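Local atomic coordinates of beta-xylanase (Caldicellulosiruptor kristjanssonii, PDB entry 7NWN), a protein that probably binds plant polysaccharide through a family 9 carbohydrate-binding module, within a multimodular hyperthermostable enzyme named as a xylanase. Residues F97-E100 with N101-R104; M64-D67 with N68-Y71. All blocks are in the same frame, centred on the assembly; numbering follows the deposited sequence.

Interaction 1 of 2, residues F97-E100 with N101-R104; sequences FLDE and NFDR. With CA (calcium ion), chain S.
D99 meets F102, D103 and R104 where strand 93-99 gives way to a calcium-binding loop. Ahead of it along the strand, F97 stacks on H114 and L98 lies against L152 and I200, so the strand enters the loop from the buried interior. The backbone of D99 starts a turn: F102 N donates to D99 O at 3.2 Å, the donor lying well above the carbonyl plane (64° out of it). With helix-like torsions at E100 and N101, this fits a type I beta turn.

The D99 carboxylate then divides its work. With CG anti to the backbone N (chi1 169°), the carboxylate points at the amides of D103 and R104 and at the metal. OD1 binds the calcium at 2.2 Å and also receives a weak, bent bond from D103 N (3.1 Å to OD1). OD2 is met on its syn side by R104 N, 2.8 Å away and close to the carboxylate plane. D103 brings a second carboxylate to the metal, its OD2 lying 2.4 Å from the calcium, and water 1 is a further ligand at 2.5 Å. D111 and D112 complete the site.

E100 turns the other way. Its extended side chain carries the carboxylate off to a salt bridge with R132 and hydrogen bonds with the backbone N of S153 and K154, while the neighbouring N101 N donates to D111.

Four aspartates gathered at one ion would probably repel one another without it; the calcium, together with the amides that grip D99, is therefore likely to fix the loop's fold.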
# COMPACT_ATOMS: atom_id res chain seq x y z
N PHE A 97 3.77 -4.30 0.61
CA PHE A 97 4.21 -5.68 0.64
C PHE A 97 2.97 -6.57 0.59
O PHE A 97 2.00 -6.27 1.28
CB PHE A 97 4.90 -5.92 1.99
CG PHE A 97 6.05 -4.99 2.37
CD1 PHE A 97 5.81 -3.70 2.82
CD2 PHE A 97 7.37 -5.44 2.31
CE1 PHE A 97 6.85 -2.89 3.25
CE2 PHE A 97 8.43 -4.64 2.73
CZ PHE A 97 8.16 -3.36 3.20
N LEU A 98 3.03 -7.66 -0.19
CA LEU A 98 1.92 -8.60 -0.27
C LEU A 98 2.44 -10.05 -0.28
O LEU A 98 3.36 -10.38 -1.04
CB LEU A 98 1.11 -8.32 -1.54
CG LEU A 98 -0.30 -8.94 -1.59
CD1 LEU A 98 -1.22 -8.32 -0.55
CD2 LEU A 98 -0.87 -8.81 -3.01
N ASP A 99 1.84 -10.89 0.57
CA ASP A 99 2.04 -12.34 0.55
C ASP A 99 0.70 -12.92 0.07
O ASP A 99 -0.21 -13.08 0.88
CB ASP A 99 2.42 -12.83 1.95
CG ASP A 99 2.44 -14.36 2.22
OD1 ASP A 99 2.39 -15.18 1.27
OD2 ASP A 99 2.46 -14.69 3.42
N GLU A 100 0.61 -13.09 -1.26
CA GLU A 100 -0.66 -13.31 -1.93
C GLU A 100 -1.22 -14.69 -1.58
O GLU A 100 -2.42 -14.81 -1.36
CB GLU A 100 -0.48 -13.18 -3.45
CG GLU A 100 -1.79 -13.05 -4.20
CD GLU A 100 -1.67 -12.89 -5.71
OE1 GLU A 100 -0.55 -12.79 -6.22
OE2 GLU A 100 -2.70 -12.85 -6.36
N ASN A 101 -0.36 -15.71 -1.49
CA ASN A 101 -0.84 -17.05 -1.13
C ASN A 101 -0.98 -17.22 0.37
O ASN A 101 -1.48 -18.23 0.81
CB ASN A 101 0.03 -18.18 -1.70
CG ASN A 101 0.18 -18.13 -3.21
OD1 ASN A 101 -0.67 -17.63 -3.94
ND2 ASN A 101 1.30 -18.63 -3.70
N PHE A 102 -0.54 -16.24 1.18
CA PHE A 102 -0.58 -16.37 2.64
C PHE A 102 0.24 -17.57 3.16
O PHE A 102 -0.14 -18.19 4.15
CB PHE A 102 -2.01 -16.42 3.15
CG PHE A 102 -2.17 -16.09 4.61
CD1 PHE A 102 -1.56 -14.99 5.18
CD2 PHE A 102 -2.96 -16.89 5.43
CE1 PHE A 102 -1.71 -14.70 6.53
CE2 PHE A 102 -3.14 -16.57 6.77
CZ PHE A 102 -2.50 -15.49 7.33
N ASP A 103 1.39 -17.85 2.54
CA ASP A 103 2.38 -18.82 3.01
C ASP A 103 2.99 -18.43 4.35
O ASP A 103 3.27 -19.30 5.16
CB ASP A 103 3.58 -18.93 2.09
CG ASP A 103 3.16 -19.15 0.66
OD1 ASP A 103 2.49 -20.17 0.41
OD2 ASP A 103 3.49 -18.31 -0.17
N ARG A 104 3.22 -17.13 4.57
CA ARG A 104 3.88 -16.68 5.79
C ARG A 104 5.26 -17.33 5.93
O ARG A 104 5.68 -17.62 7.04
CB ARG A 104 3.04 -17.07 7.01
CG ARG A 104 1.84 -16.19 7.31
CD ARG A 104 0.75 -16.98 8.01
NE ARG A 104 0.32 -18.13 7.21
CZ ARG A 104 -0.57 -19.04 7.58
NH1 ARG A 104 -1.16 -18.95 8.75
NH2 ARG A 104 -0.88 -20.03 6.76
CA CA S . 3.75 -15.91 -0.24
O HOH W 1 5.30 -16.00 1.73

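Interaction 2 of 2, residues M64-D67 with N68-Y71; sequences MWDD and NALY. With EDO (1,2-ethanediol), chain J.
D66 and Y71 meet through side chains on one face of a hairpin closed by a type I beta turn from D66 to A69. The D66 torsion (chi1 71°) sets CG between the backbone N and the carbonyl carbon, bending the carboxylate back over the turn. OD1 takes the N68 amide at 2.8 Å, forming an Asx turn, and is approached on its anti side. OD2 receives Y71 OH at 2.7 Å from above the carboxylate plane. The Y71 ring turns its edge to D66 CG, the two planes standing 79° apart. An alanine here takes away both oxygens, and the N68 amide would probably be left without its mate in the Asx turn and Y71 OH without its acceptor.

M64 CB packs on Y71 CB at 4.1 Å, and Y71 N donates to M64 O (2.8 Å). On the opposite face W65 CB lies 4.4 Å from L70 CD1.

Strand 58-66 is the outer strand of a four-stranded antiparallel sheet, with backbone bonds from W65 to S26 and G28 on its far side. Strand 69-77 also pairs with strand 143-151, whose R149 donates to Y71 OH, while W65 and L70 face strand 198-202 of the other sheet.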
# COMPACT_ATOMS: atom_id res chain seq x y z
N MET A 64 -8.90 -1.56 -0.75
CA MET A 64 -10.13 -2.00 -1.41
C MET A 64 -9.71 -3.14 -2.32
O MET A 64 -8.55 -3.19 -2.72
CB MET A 64 -10.74 -0.83 -2.20
CG MET A 64 -12.21 -1.00 -2.59
SD MET A 64 -12.97 0.55 -3.18
CE MET A 64 -12.89 1.56 -1.73
N TRP A 65 -10.62 -4.08 -2.63
CA TRP A 65 -10.28 -5.13 -3.58
C TRP A 65 -11.39 -5.32 -4.60
O TRP A 65 -12.56 -5.07 -4.30
CB TRP A 65 -10.04 -6.46 -2.86
CG TRP A 65 -11.28 -7.09 -2.28
CD1 TRP A 65 -11.94 -6.73 -1.13
CD2 TRP A 65 -11.98 -8.23 -2.81
NE1 TRP A 65 -13.00 -7.57 -0.90
CE2 TRP A 65 -13.04 -8.51 -1.91
CE3 TRP A 65 -11.82 -9.03 -3.95
CZ2 TRP A 65 -13.94 -9.56 -2.14
CZ3 TRP A 65 -12.68 -10.11 -4.14
CH2 TRP A 65 -13.75 -10.33 -3.27
N ASP A 66 -11.00 -5.79 -5.77
CA ASP A 66 -11.98 -6.27 -6.74
C ASP A 66 -11.52 -7.63 -7.26
O ASP A 66 -10.46 -8.11 -6.87
CB ASP A 66 -12.30 -5.22 -7.82
CG ASP A 66 -11.21 -4.93 -8.83
OD1 ASP A 66 -10.35 -5.80 -9.09
OD2 ASP A 66 -11.29 -3.86 -9.46
N ASP A 67 -12.24 -8.16 -8.25
CA ASP A 67 -11.96 -9.49 -8.76
C ASP A 67 -10.54 -9.61 -9.27
O ASP A 67 -10.07 -10.73 -9.33
CB ASP A 67 -12.92 -9.91 -9.89
CG ASP A 67 -14.34 -10.11 -9.37
OD1 ASP A 67 -14.55 -10.18 -8.13
OD2 ASP A 67 -15.24 -10.10 -10.20
N ASN A 68 -9.90 -8.49 -9.71
CA ASN A 68 -8.63 -8.58 -10.41
C ASN A 68 -7.44 -8.00 -9.62
O ASN A 68 -6.30 -8.11 -10.09
CB ASN A 68 -8.70 -7.87 -11.77
CG ASN A 68 -9.84 -8.39 -12.61
OD1 ASN A 68 -9.88 -9.59 -12.89
ND2 ASN A 68 -10.76 -7.52 -13.03
N ALA A 69 -7.69 -7.30 -8.51
CA ALA A 69 -6.70 -6.35 -7.99
C ALA A 69 -6.94 -6.01 -6.54
O ALA A 69 -8.08 -6.04 -6.04
CB ALA A 69 -6.67 -5.07 -8.80
N LEU A 70 -5.84 -5.59 -5.92
CA LEU A 70 -5.87 -4.88 -4.66
C LEU A 70 -5.54 -3.40 -4.92
O LEU A 70 -4.64 -3.12 -5.70
CB LEU A 70 -4.85 -5.49 -3.68
CG LEU A 70 -4.80 -4.86 -2.28
CD1 LEU A 70 -6.05 -5.15 -1.45
CD2 LEU A 70 -3.58 -5.30 -1.52
N TYR A 71 -6.17 -2.51 -4.13
CA TYR A 71 -6.08 -1.06 -4.29
C TYR A 71 -5.62 -0.44 -2.98
O TYR A 71 -6.10 -0.83 -1.91
CB TYR A 71 -7.45 -0.45 -4.67
CG TYR A 71 -7.91 -0.93 -6.03
CD1 TYR A 71 -7.47 -0.30 -7.19
CD2 TYR A 71 -8.73 -2.04 -6.15
CE1 TYR A 71 -7.85 -0.76 -8.44
CE2 TYR A 71 -9.11 -2.53 -7.39
CZ TYR A 71 -8.72 -1.85 -8.54
OH TYR A 71 -9.08 -2.34 -9.75
C1 EDO J . -8.09 -12.43 -12.67
O1 EDO J . -8.84 -12.72 -11.50
C2 EDO J . -6.64 -12.65 -12.49
O2 EDO J . -6.24 -13.99 -12.70
O HOH W 2 -9.95 -4.48 -12.00

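Interactions 1 and 2 belong to the two sheets of a beta-sandwich, their centres about 15 Å apart. Interaction 2 closes the hairpin of strands 58-66 and 69-77; interaction 1 follows along the chain, at the end of strand 93-99 in the opposing mixed sheet. Contact between them is apolar: L98 CD1 lies 3.9 Å from L70 CD2, and both side chains also touch I200. L152 likewise touches both, through its backbone bond to N68 and its packing on L98 and E100. Calcium enters differently: D99 and D103 bind their ion directly, whereas the Y71 side chain stays about 8 Å from a different calcium.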